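Local coordinates for protein endo-beta-N-acetylglucosaminidase F1 (Bacteroides thetaiotaomicron VPI-5482, PDB 6TCV) that probably cleaves high-mannose N-glycans between the two N-acetylglucosamines of their core, acting as an endo-beta-N-acetylglucosaminidase, at residues 350-355 against 400-404; 284-289 against 326-332. The protein carries 2 engineered substitutions. One frame throughout, in Å; residues are numbered along the deposited sequence.

Contact 1 of 2, residues 350-355 against 400-404. With NAG (2-acetamido-2-deoxy-beta-D-glucopyranose), chain B; NAG (2-acetamido-2-deoxy-beta-D-glucopyranose), chain C.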
ATOM      1  N   ILE A 350      -0.326   2.039  -5.572  1.00 12.03           N
ATOM      2  CA  ILE A 350       0.457   1.026  -6.271  1.00 11.84           C
ATOM      3  C   ILE A 350      -0.518   0.219  -7.107  1.00 11.82           C
ATOM      4  O   ILE A 350      -1.559  -0.209  -6.584  1.00 12.99           O
ATOM      5  CB  ILE A 350       1.242   0.073  -5.320  1.00 11.98           C
ATOM      6  CG1 ILE A 350       2.006   0.844  -4.233  1.00 12.83           C
ATOM      7  CG2 ILE A 350       2.216  -0.787  -6.128  1.00 13.83           C
ATOM      8  CD1 ILE A 350       2.618  -0.063  -3.172  1.00 13.44           C
ATOM      9  N   VAL A 351      -0.148  -0.058  -8.356  1.00 12.51           N
ATOM     10  CA  VAL A 351      -0.883  -0.997  -9.208  1.00 12.88           C
ATOM     11  C   VAL A 351       0.103  -2.070  -9.669  1.00 12.50           C
ATOM     12  O   VAL A 351       1.207  -1.775 -10.155  1.00 12.84           O
ATOM     13  CB  VAL A 351      -1.634  -0.311 -10.370  1.00 13.35           C
ATOM     14  CG1 VAL A 351      -0.761   0.577 -11.226  1.00 13.62           C
ATOM     15  CG2 VAL A 351      -2.361  -1.360 -11.236  1.00 14.44           C
ATOM     16  N   VAL A 352      -0.289  -3.330  -9.514  1.00 12.88           N
ATOM     17  CA  VAL A 352       0.522  -4.472  -9.924  1.00 13.83           C
ATOM     18  C   VAL A 352      -0.227  -5.251 -10.986  1.00 13.64           C
ATOM     19  O   VAL A 352      -1.443  -5.494 -10.844  1.00 14.18           O
ATOM     20  CB  VAL A 352       0.967  -5.339  -8.702  1.00 13.34           C
ATOM     21  CG1 VAL A 352       1.787  -4.500  -7.732  1.00 13.68           C
ATOM     22  CG2 VAL A 352      -0.211  -6.016  -7.973  1.00 13.42           C
ATOM     23  N   ALA A 353       0.514  -5.781 -11.963  1.00 13.96           N
ATOM     24  CA  ALA A 353      -0.117  -6.390 -13.113  1.00 13.76           C
ATOM     25  C   ALA A 353      -0.004  -7.897 -13.034  1.00 14.10           C
ATOM     26  O   ALA A 353       0.669  -8.446 -12.170  1.00 14.14           O
ATOM     27  CB  ALA A 353       0.612  -5.915 -14.383  1.00 16.08           C
ATOM     28  N   ASN A 354      -0.712  -8.574 -13.921  1.00 14.01           N
ATOM     29  CA  ASN A 354      -0.665 -10.034 -14.015  1.00 14.37           C
ATOM     30  C   ASN A 354       0.756 -10.499 -14.370  1.00 15.60           C
ATOM     31  O   ASN A 354       1.570  -9.777 -14.978  1.00 16.05           O
ATOM     32  CB  ASN A 354      -1.696 -10.546 -15.024  1.00 14.90           C
ATOM     33  CG  ASN A 354      -1.891 -12.032 -14.902  1.00 15.12           C
ATOM     34  OD1 ASN A 354      -1.863 -12.509 -13.771  1.00 15.78           O
ATOM     35  ND2 ASN A 354      -2.139 -12.729 -15.964  1.00 16.21           N
ATOM     36  N   TYR A 355       1.033 -11.752 -13.982  1.00 15.24           N
ATOM     37  CA  TYR A 355       2.333 -12.362 -14.219  1.00 16.30           C
ATOM     38  C   TYR A 355       2.639 -12.276 -15.717  1.00 16.28           C
ATOM     39  O   TYR A 355       1.827 -12.673 -16.556  1.00 17.59           O
ATOM     40  CB  TYR A 355       2.314 -13.837 -13.716  1.00 17.73           C
ATOM     41  CG  TYR A 355       1.573 -13.896 -12.393  1.00 16.74           C
ATOM     42  CD1 TYR A 355       2.097 -13.383 -11.214  1.00 17.25           C
ATOM     43  CD2 TYR A 355       0.265 -14.437 -12.336  1.00 17.24           C
ATOM     44  CE1 TYR A 355       1.302 -13.382 -10.033  1.00 17.25           C
ATOM     45  CE2 TYR A 355      -0.481 -14.398 -11.199  1.00 17.97           C
ATOM     46  CZ  TYR A 355       0.029 -13.921 -10.068  1.00 19.09           C
ATOM     47  OH  TYR A 355      -0.807 -13.937  -8.949  1.00 20.57           O
ATOM     48  N   TRP A 400       8.140  -0.622  -8.965  1.00 13.37           N
ATOM     49  CA  TRP A 400       7.859  -1.836  -8.180  1.00 13.17           C
ATOM     50  C   TRP A 400       8.194  -3.094  -8.956  1.00 13.49           C
ATOM     51  O   TRP A 400       8.039  -3.145 -10.189  1.00 14.41           O
ATOM     52  CB  TRP A 400       6.346  -1.864  -7.751  1.00 13.96           C
ATOM     53  CG  TRP A 400       6.021  -0.705  -6.871  1.00 13.61           C
ATOM     54  CD1 TRP A 400       5.668   0.552  -7.232  1.00 14.45           C
ATOM     55  CD2 TRP A 400       6.104  -0.678  -5.427  1.00 12.89           C
ATOM     56  NE1 TRP A 400       5.565   1.373  -6.123  1.00 13.38           N
ATOM     57  CE2 TRP A 400       5.825   0.619  -5.010  1.00 12.98           C
ATOM     58  CE3 TRP A 400       6.386  -1.655  -4.462  1.00 13.74           C
ATOM     59  CZ2 TRP A 400       5.842   0.998  -3.677  1.00 13.05           C
ATOM     60  CZ3 TRP A 400       6.380  -1.271  -3.139  1.00 12.46           C
ATOM     61  CH2 TRP A 400       6.113   0.007  -2.767  1.00 13.89           C
ATOM     62  N   PHE A 401       8.553  -4.127  -8.216  1.00 12.96           N
ATOM     63  CA  PHE A 401       8.532  -5.494  -8.700  1.00 12.71           C
ATOM     64  C   PHE A 401       7.625  -6.305  -7.785  1.00 12.88           C
ATOM     65  O   PHE A 401       7.665  -6.126  -6.562  1.00 13.35           O
ATOM     66  CB  PHE A 401       9.963  -6.127  -8.791  1.00 14.26           C
ATOM     67  CG  PHE A 401      10.774  -6.002  -7.543  1.00 13.01           C
ATOM     68  CD1 PHE A 401      11.546  -4.881  -7.301  1.00 15.57           C
ATOM     69  CD2 PHE A 401      10.797  -7.024  -6.603  1.00 13.81           C
ATOM     70  CE1 PHE A 401      12.266  -4.763  -6.132  1.00 13.50           C
ATOM     71  CE2 PHE A 401      11.549  -6.915  -5.448  1.00 14.10           C
ATOM     72  CZ  PHE A 401      12.274  -5.787  -5.202  1.00 14.14           C
ATOM     73  N   MET A 402       6.812  -7.178  -8.369  1.00 13.03           N
ATOM     74  CA  MET A 402       5.803  -7.941  -7.623  1.00 12.88           C
ATOM     75  C   MET A 402       6.160  -9.415  -7.667  1.00 12.32           C
ATOM     76  O   MET A 402       6.644  -9.921  -8.692  1.00 13.19           O
ATOM     77  CB  MET A 402       4.419  -7.648  -8.139  1.00 13.56           C
ATOM     78  CG  MET A 402       3.282  -8.378  -7.424  1.00 13.85           C
ATOM     79  SD  MET A 402       2.908 -10.046  -8.056  1.00 13.88           S
ATOM     80  CE  MET A 402       1.455  -9.636  -9.062  1.00 15.20           C
ATOM     81  N   GLY A 403       5.902 -10.082  -6.544  1.00 12.83           N
ATOM     82  CA  GLY A 403       6.010 -11.525  -6.435  1.00 13.00           C
ATOM     83  C   GLY A 403       4.788 -12.079  -5.731  1.00 13.10           C
ATOM     84  O   GLY A 403       4.113 -11.383  -4.968  1.00 13.25           O
ATOM     85  N   PHE A 404       4.456 -13.318  -6.065  1.00 13.40           N
ATOM     86  CA  PHE A 404       3.248 -14.010  -5.587  1.00 12.98           C
ATOM     87  C   PHE A 404       3.505 -15.430  -5.158  1.00 13.94           C
ATOM     88  O   PHE A 404       4.037 -16.222  -5.949  1.00 13.62           O
ATOM     89  CB  PHE A 404       2.183 -13.927  -6.681  1.00 13.48           C
ATOM     90  CG  PHE A 404       0.854 -14.531  -6.318  1.00 13.34           C
ATOM     91  CD1 PHE A 404       0.617 -15.892  -6.561  1.00 13.71           C
ATOM     92  CD2 PHE A 404      -0.156 -13.802  -5.720  1.00 13.51           C
ATOM     93  CE1 PHE A 404      -0.572 -16.466  -6.213  1.00 14.72           C
ATOM     94  CE2 PHE A 404      -1.339 -14.388  -5.359  1.00 13.21           C
ATOM     95  CZ  PHE A 404      -1.585 -15.732  -5.581  1.00 14.77           C
TER
HETATM   96  C1  NAG B   2      -4.508 -15.006 -10.054  1.00 13.61           C
HETATM   97  C2  NAG B   2      -4.851 -14.572  -8.641  1.00 13.75           C
HETATM   98  C3  NAG B   2      -4.985 -15.725  -7.644  1.00 13.59           C
HETATM   99  C4  NAG B   2      -4.537 -17.029  -8.277  1.00 13.27           C
HETATM  100  C5  NAG B   2      -3.213 -16.788  -8.977  1.00 13.51           C
HETATM  101  C6  NAG B   2      -2.560 -18.050  -9.527  1.00 14.60           C
HETATM  102  C7  NAG B   2      -4.223 -12.421  -7.620  1.00 15.19           C
HETATM  103  C8  NAG B   2      -3.061 -11.515  -7.260  1.00 13.94           C
HETATM  104  N2  NAG B   2      -3.893 -13.585  -8.174  1.00 15.21           N
HETATM  105  O3  NAG B   2      -6.348 -15.837  -7.225  1.00 13.50           O
HETATM  106  O4  NAG B   2      -4.348 -17.984  -7.220  1.00 13.24           O
HETATM  107  O5  NAG B   2      -3.399 -15.911 -10.106  1.00 13.47           O
HETATM  108  O6  NAG B   2      -1.423 -17.728 -10.260  1.00 16.02           O
HETATM  109  O7  NAG B   2      -5.403 -12.103  -7.434  1.00 16.40           O
HETATM  110  C1  NAG C   1      -6.723 -16.772 -14.441  1.00 20.20           C
HETATM  111  C2  NAG C   1      -6.780 -17.787 -13.324  1.00 19.52           C
HETATM  112  C3  NAG C   1      -6.755 -17.093 -11.969  1.00 16.31           C
HETATM  113  C4  NAG C   1      -5.571 -16.151 -11.922  1.00 14.28           C
HETATM  114  C5  NAG C   1      -5.720 -15.140 -13.044  1.00 15.27           C
HETATM  115  C6  NAG C   1      -4.705 -14.024 -13.046  1.00 16.92           C
HETATM  116  C7  NAG C   1      -8.120 -19.729 -13.984  1.00 28.75           C
HETATM  117  C8  NAG C   1      -9.525 -20.263 -14.143  1.00 30.32           C
HETATM  118  N2  NAG C   1      -8.023 -18.549 -13.426  1.00 23.96           N
HETATM  119  O3  NAG C   1      -6.700 -18.102 -10.965  1.00 17.16           O
HETATM  120  O4  NAG C   1      -5.669 -15.546 -10.620  1.00 14.02           O
HETATM  121  O5  NAG C   1      -5.628 -15.871 -14.269  1.00 16.79           O
HETATM  122  O6  NAG C   1      -3.384 -14.617 -13.044  1.00 15.82           O
HETATM  123  O7  NAG C   1      -7.132 -20.352 -14.359  1.00 30.72           O

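Contact 2 of 2, residues 284-289 against 326-332. Engineered in segment 284-289: Ala287 (natural residue Asp), Leu289 (natural residue Glu). With NAG (2-acetamido-2-deoxy-beta-D-glucopyranose), chain B; NAG (2-acetamido-2-deoxy-beta-D-glucopyranose), chain C.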
ATOM      1  N   VAL A 284      -4.493  -1.891   1.895  1.00 11.34           N
ATOM      2  CA  VAL A 284      -5.258  -2.949   1.228  1.00 11.39           C
ATOM      3  C   VAL A 284      -4.760  -3.199  -0.178  1.00 11.52           C
ATOM      4  O   VAL A 284      -4.208  -2.304  -0.842  1.00 12.06           O
ATOM      5  CB  VAL A 284      -6.768  -2.563   1.210  1.00 12.38           C
ATOM      6  CG1 VAL A 284      -7.038  -1.367   0.305  1.00 12.46           C
ATOM      7  CG2 VAL A 284      -7.666  -3.723   0.812  1.00 13.59           C
ATOM      8  N   ASN A 285      -4.941  -4.424  -0.663  1.00 11.36           N
ATOM      9  CA  ASN A 285      -4.913  -4.750  -2.091  1.00 11.84           C
ATOM     10  C   ASN A 285      -6.296  -5.254  -2.496  1.00 11.93           C
ATOM     11  O   ASN A 285      -6.873  -6.092  -1.774  1.00 12.25           O
ATOM     12  CB  ASN A 285      -3.899  -5.833  -2.433  1.00 11.46           C
ATOM     13  CG  ASN A 285      -3.929  -6.191  -3.903  1.00 13.24           C
ATOM     14  OD1 ASN A 285      -3.355  -5.432  -4.755  1.00 16.78           O
ATOM     15  ND2 ASN A 285      -4.599  -7.180  -4.250  1.00 10.95           N
ATOM     16  N   TYR A 286      -6.818  -4.750  -3.608  1.00 11.61           N
ATOM     17  CA  TYR A 286      -8.066  -5.244  -4.191  1.00 11.46           C
ATOM     18  C   TYR A 286      -7.770  -6.054  -5.447  1.00 12.35           C
ATOM     19  O   TYR A 286      -7.144  -5.552  -6.394  1.00 12.75           O
ATOM     20  CB  TYR A 286      -8.950  -4.050  -4.536  1.00 12.51           C
ATOM     21  CG  TYR A 286      -9.542  -3.326  -3.337  1.00 11.47           C
ATOM     22  CD1 TYR A 286     -10.173  -3.996  -2.322  1.00 12.37           C
ATOM     23  CD2 TYR A 286      -9.479  -1.925  -3.249  1.00 12.96           C
ATOM     24  CE1 TYR A 286     -10.760  -3.328  -1.262  1.00 11.88           C
ATOM     25  CE2 TYR A 286     -10.070  -1.239  -2.175  1.00 12.77           C
ATOM     26  CZ  TYR A 286     -10.717  -1.963  -1.199  1.00 12.06           C
ATOM     27  OH  TYR A 286     -11.325  -1.324  -0.138  1.00 13.05           O
ATOM     28  N   ALA A 287      -8.313  -7.279  -5.460  1.00 12.49           N
ATOM     29  CA  ALA A 287      -8.209  -8.209  -6.574  1.00 12.59           C
ATOM     30  C   ALA A 287      -9.607  -8.677  -6.974  1.00 13.31           C
ATOM     31  O   ALA A 287     -10.277  -9.433  -6.235  1.00 13.40           O
ATOM     32  CB  ALA A 287      -7.298  -9.367  -6.177  1.00 12.86           C
ATOM     33  N   ASP A 288     -10.048  -8.201  -8.130  1.00 12.52           N
ATOM     34  CA  ASP A 288     -11.388  -8.478  -8.648  1.00 13.33           C
ATOM     35  C   ASP A 288     -11.410  -9.782  -9.421  1.00 12.99           C
ATOM     36  O   ASP A 288     -11.301  -9.800 -10.644  1.00 14.38           O
ATOM     37  CB  ASP A 288     -11.895  -7.343  -9.534  1.00 14.53           C
ATOM     38  CG  ASP A 288     -13.240  -7.665 -10.176  1.00 13.79           C
ATOM     39  OD1 ASP A 288     -14.082  -8.349  -9.521  1.00 14.05           O
ATOM     40  OD2 ASP A 288     -13.495  -7.216 -11.304  1.00 14.63           O
ATOM     41  N   LEU A 289     -11.481 -10.890  -8.675  1.00 13.63           N
ATOM     42  CA  LEU A 289     -11.625 -12.242  -9.214  1.00 14.06           C
ATOM     43  C   LEU A 289     -12.665 -13.003  -8.419  1.00 14.06           C
ATOM     44  O   LEU A 289     -12.862 -12.757  -7.243  1.00 14.65           O
ATOM     45  CB  LEU A 289     -10.293 -13.054  -9.176  1.00 14.58           C
ATOM     46  CG  LEU A 289      -9.195 -12.522 -10.062  1.00 14.02           C
ATOM     47  CD1 LEU A 289      -8.338 -11.506  -9.377  1.00 16.25           C
ATOM     48  CD2 LEU A 289      -8.297 -13.650 -10.553  1.00 15.90           C
ATOM     49  N   THR A 326      -4.172  -0.138  -3.009  1.00 11.76           N
ATOM     50  CA  THR A 326      -3.444  -0.760  -4.103  1.00 13.19           C
ATOM     51  C   THR A 326      -4.368  -1.742  -4.805  1.00 11.88           C
ATOM     52  O   THR A 326      -5.323  -2.251  -4.207  1.00 12.65           O
ATOM     53  CB  THR A 326      -2.152  -1.463  -3.631  1.00 12.12           C
ATOM     54  OG1 THR A 326      -2.440  -2.684  -2.937  1.00 12.06           O
ATOM     55  CG2 THR A 326      -1.338  -0.584  -2.721  1.00 13.40           C
ATOM     56  N   VAL A 327      -4.084  -2.016  -6.069  1.00 11.59           N
ATOM     57  CA  VAL A 327      -4.927  -2.867  -6.898  1.00 12.25           C
ATOM     58  C   VAL A 327      -4.088  -3.840  -7.719  1.00 12.72           C
ATOM     59  O   VAL A 327      -2.982  -3.536  -8.167  1.00 13.19           O
ATOM     60  CB  VAL A 327      -5.917  -2.121  -7.793  1.00 14.51           C
ATOM     61  CG1 VAL A 327      -6.839  -1.279  -6.960  1.00 15.25           C
ATOM     62  CG2 VAL A 327      -5.184  -1.275  -8.782  1.00 16.62           C
ATOM     63  N   PHE A 328      -4.630  -5.019  -7.926  1.00 12.98           N
ATOM     64  CA  PHE A 328      -4.211  -5.939  -9.002  1.00 12.57           C
ATOM     65  C   PHE A 328      -4.951  -5.569 -10.269  1.00 12.83           C
ATOM     66  O   PHE A 328      -6.182  -5.430 -10.240  1.00 13.91           O
ATOM     67  CB  PHE A 328      -4.526  -7.350  -8.516  1.00 13.21           C
ATOM     68  CG  PHE A 328      -4.067  -8.465  -9.424  1.00 13.18           C
ATOM     69  CD1 PHE A 328      -2.780  -8.559  -9.908  1.00 14.33           C
ATOM     70  CD2 PHE A 328      -4.943  -9.491  -9.764  1.00 14.08           C
ATOM     71  CE1 PHE A 328      -2.381  -9.639 -10.681  1.00 14.21           C
ATOM     72  CE2 PHE A 328      -4.551 -10.568 -10.565  1.00 14.08           C
ATOM     73  CZ  PHE A 328      -3.262 -10.651 -11.014  1.00 14.57           C
ATOM     74  N   ASP A 329      -4.226  -5.332 -11.353  1.00 13.64           N
ATOM     75  CA  ASP A 329      -4.856  -4.985 -12.615  1.00 13.80           C
ATOM     76  C   ASP A 329      -5.383  -6.213 -13.350  1.00 14.73           C
ATOM     77  O   ASP A 329      -4.667  -6.873 -14.122  1.00 15.97           O
ATOM     78  CB  ASP A 329      -3.901  -4.192 -13.487  1.00 14.77           C
ATOM     79  CG  ASP A 329      -4.532  -3.719 -14.764  1.00 16.43           C
ATOM     80  OD1 ASP A 329      -5.764  -3.839 -14.932  1.00 17.34           O
ATOM     81  OD2 ASP A 329      -3.795  -3.233 -15.653  1.00 17.59           O
ATOM     82  N   TRP A 330      -6.600  -6.618 -13.019  1.00 14.89           N
ATOM     83  CA  TRP A 330      -7.236  -7.811 -13.578  1.00 14.17           C
ATOM     84  C   TRP A 330      -8.746  -7.595 -13.412  1.00 15.19           C
ATOM     85  O   TRP A 330      -9.184  -6.921 -12.475  1.00 14.81           O
ATOM     86  CB  TRP A 330      -6.797  -9.083 -12.829  1.00 14.38           C
ATOM     87  CG  TRP A 330      -7.149 -10.313 -13.541  1.00 15.15           C
ATOM     88  CD1 TRP A 330      -8.129 -11.235 -13.230  1.00 18.36           C
ATOM     89  CD2 TRP A 330      -6.479 -10.833 -14.692  1.00 15.09           C
ATOM     90  NE1 TRP A 330      -8.114 -12.252 -14.186  1.00 18.20           N
ATOM     91  CE2 TRP A 330      -7.097 -12.046 -15.067  1.00 17.41           C
ATOM     92  CE3 TRP A 330      -5.392 -10.382 -15.451  1.00 15.68           C
ATOM     93  CZ2 TRP A 330      -6.666 -12.800 -16.178  1.00 16.81           C
ATOM     94  CZ3 TRP A 330      -5.003 -11.104 -16.564  1.00 18.67           C
ATOM     95  CH2 TRP A 330      -5.594 -12.316 -16.876  1.00 16.88           C
ATOM     96  N   GLY A 331      -9.561  -8.223 -14.252  1.00 16.35           N
ATOM     97  CA  GLY A 331     -11.003  -8.022 -14.137  1.00 16.51           C
ATOM     98  C   GLY A 331     -11.328  -6.575 -14.397  1.00 16.90           C
ATOM     99  O   GLY A 331     -10.729  -5.930 -15.252  1.00 17.88           O
ATOM    100  N   GLN A 332     -12.222  -6.035 -13.586  0.57 16.32           N
ATOM    101  CA  GLN A 332     -12.695  -4.668 -13.738  0.57 15.93           C
ATOM    102  C   GLN A 332     -12.108  -3.735 -12.691  0.57 13.07           C
ATOM    103  O   GLN A 332     -12.655  -2.660 -12.461  0.57 13.71           O
ATOM    104  CB  GLN A 332     -14.217  -4.662 -13.651  0.57 14.15           C
ATOM    105  CG  GLN A 332     -14.930  -5.028 -14.940  0.57 16.48           C
ATOM    106  CD  GLN A 332     -14.518  -6.363 -15.527  0.57 21.37           C
ATOM    107  OE1 GLN A 332     -14.788  -7.430 -14.967  0.57 20.98           O
ATOM    108  NE2 GLN A 332     -13.872  -6.312 -16.684  0.57 20.92           N
TER
HETATM  109  C1  NAG B   2      -4.508 -15.006 -10.054  1.00 13.61           C
HETATM  110  C2  NAG B   2      -4.851 -14.572  -8.641  1.00 13.75           C
HETATM  111  C3  NAG B   2      -4.985 -15.725  -7.644  1.00 13.59           C
HETATM  112  C4  NAG B   2      -4.537 -17.029  -8.277  1.00 13.27           C
HETATM  113  C5  NAG B   2      -3.213 -16.788  -8.977  1.00 13.51           C
HETATM  114  C6  NAG B   2      -2.560 -18.050  -9.527  1.00 14.60           C
HETATM  115  C7  NAG B   2      -4.223 -12.421  -7.620  1.00 15.19           C
HETATM  116  C8  NAG B   2      -3.061 -11.515  -7.260  1.00 13.94           C
HETATM  117  N2  NAG B   2      -3.893 -13.585  -8.174  1.00 15.21           N
HETATM  118  O3  NAG B   2      -6.348 -15.837  -7.225  1.00 13.50           O
HETATM  119  O4  NAG B   2      -4.348 -17.984  -7.220  1.00 13.24           O
HETATM  120  O5  NAG B   2      -3.399 -15.911 -10.106  1.00 13.47           O
HETATM  121  O6  NAG B   2      -1.423 -17.728 -10.260  1.00 16.02           O
HETATM  122  O7  NAG B   2      -5.403 -12.103  -7.434  1.00 16.40           O
HETATM  123  C1  NAG C   1      -6.723 -16.772 -14.441  1.00 20.20           C
HETATM  124  C2  NAG C   1      -6.780 -17.787 -13.324  1.00 19.52           C
HETATM  125  C3  NAG C   1      -6.755 -17.093 -11.969  1.00 16.31           C
HETATM  126  C4  NAG C   1      -5.571 -16.151 -11.922  1.00 14.28           C
HETATM  127  C5  NAG C   1      -5.720 -15.140 -13.044  1.00 15.27           C
HETATM  128  C6  NAG C   1      -4.705 -14.024 -13.046  1.00 16.92           C
HETATM  129  C7  NAG C   1      -8.120 -19.729 -13.984  1.00 28.75           C
HETATM  130  C8  NAG C   1      -9.525 -20.263 -14.143  1.00 30.32           C
HETATM  131  N2  NAG C   1      -8.023 -18.549 -13.426  1.00 23.96           N
HETATM  132  O3  NAG C   1      -6.700 -18.102 -10.965  1.00 17.16           O
HETATM  133  O4  NAG C   1      -5.669 -15.546 -10.620  1.00 14.02           O
HETATM  134  O5  NAG C   1      -5.628 -15.871 -14.269  1.00 16.79           O
HETATM  135  O6  NAG C   1      -3.384 -14.617 -13.044  1.00 15.82           O
HETATM  136  O7  NAG C   1      -7.132 -20.352 -14.359  1.00 30.72           O
HETATM  137  O   HOH W   1      -8.121  -7.355  -9.922  1.00 14.09           O
HETATM  138  O   HOH W   2     -15.751  -7.990 -12.547  1.00 22.06           O

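Contact 1 of 2, residues 350-355 against 400-404
The phenol oxygen Tyr355 OH lies over one face of the Phe404 ring, 3.2 Å from Phe404 CG, and accepts a nearly straight hydrogen bond from the acetamide nitrogen of the chain B sugar (NAG N2 to Tyr355 OH 3.2 Å, 166° at the hydrogen). This lies at the C-terminal mouth of a beta/alpha barrel, where substrate sits, consistent with a family 18 glycosidase. Strands 350-353 and 400-404 are not neighbours in it: strand 371-376 runs between them, and their inward side chains meet without a hydrogen bond from one segment to the other. The Tyr355 and Phe404 planes meet obliquely, 56° apart, and Tyr355 CE1 presses on Phe404 CB at 3.5 Å. Beside Tyr355, Asn354 OD1 accepts a hydrogen bond from O6 of the chain C sugar at 2.7 Å.

One layer further in, Met402 packs obliquely against the tyrosine. Its chain leaves with CG opposite the backbone N (chi1 -179°), then bends twice, which carries the methyl CE to 3.4 Å from Ala353 O and brings the sulfur beside the Tyr355 ring, a Met-aromatic contact. Val352 meets the base of the same side chain, crossing it at about a right angle. Ser374, from the intervening strand, hydrogen-bonds through OG to Ala353 O. At the N-terminal end of the two strands Ile350 lies across Trp400: CG2 is nearer the five-membered ring, while CD1 makes a CH-pi contact over the six-membered ring, 3.4 Å from Trp400 CZ2.

Contact 2 of 2, residues 284-289 against 326-332
A right-handed beta-alpha-beta unit of the barrel, strand 283-287, helix 306-319 and strand 324-329, brings these two parallel strands side by side, and their C-terminal ends form part of the sugar site. The ladder is short: Tyr286 N donates to Thr326 O and Phe328 N to Tyr286 O, both at 3.0 Å. At its start Val284 O accepts twice from Thr326, weakly from the backbone N and at 2.8 Å from OG1. That hydroxyl also bonds to Tyr171 OH, while Tyr286 OH, on the opposite face of the sheet, hydrogen-bonds to Thr316 OG1 of the helix.

Beyond the ladder a water ties the diverging ends together, accepting from Asp288 N and donating to Phe328 O and Trp330 O. Asp288 extends its carboxylate with CG opposite the backbone N (chi1 175°), and the anti lone pair of OD2 takes Gln332 N at 2.9 Å.

Ala287 and Leu289 are engineered, replacing the Asp and Glu of what is probably the family 18 catalytic motif. Leu289 packs across Trp330 at about a right angle, its CG 3.6 Å from Trp330 CD1, and meets the edge of Phe328 with CD1. Both aromatic rings carry sugar: the acetamide methyl C8 of the chain B sugar sits centrally 3.6 Å above Phe328, and C6 of the chain C sugar sits over the Trp330 ring. Leu289 CD2 lies 3.2 Å from the bridging oxygen, O4 of the chain C sugar.

In the fold
Contacts 1 and 2 follow one another along the chain, with centres about 11 Å apart, and share the barrel wall, since strands 324-329 and 350-353 are neighbours in its sheet. The seam is probably hydrogen-bonded, Val352 N to Val327 O at 3.0 Å and Asp329 N to Val352 O at 2.8 Å; nearer the mouth Asn354 ND2 packs on Trp330 CZ3 at 3.3 Å. Together they hold the two core sugars on either side of their linkage. The chain B acetamide meets Phe328 from contact 2 and Tyr355 from contact 1, and both contacts also supply a residue to the chain C sugar. Tyr290 and Glu376 add further hydrogen bonds to these sugars.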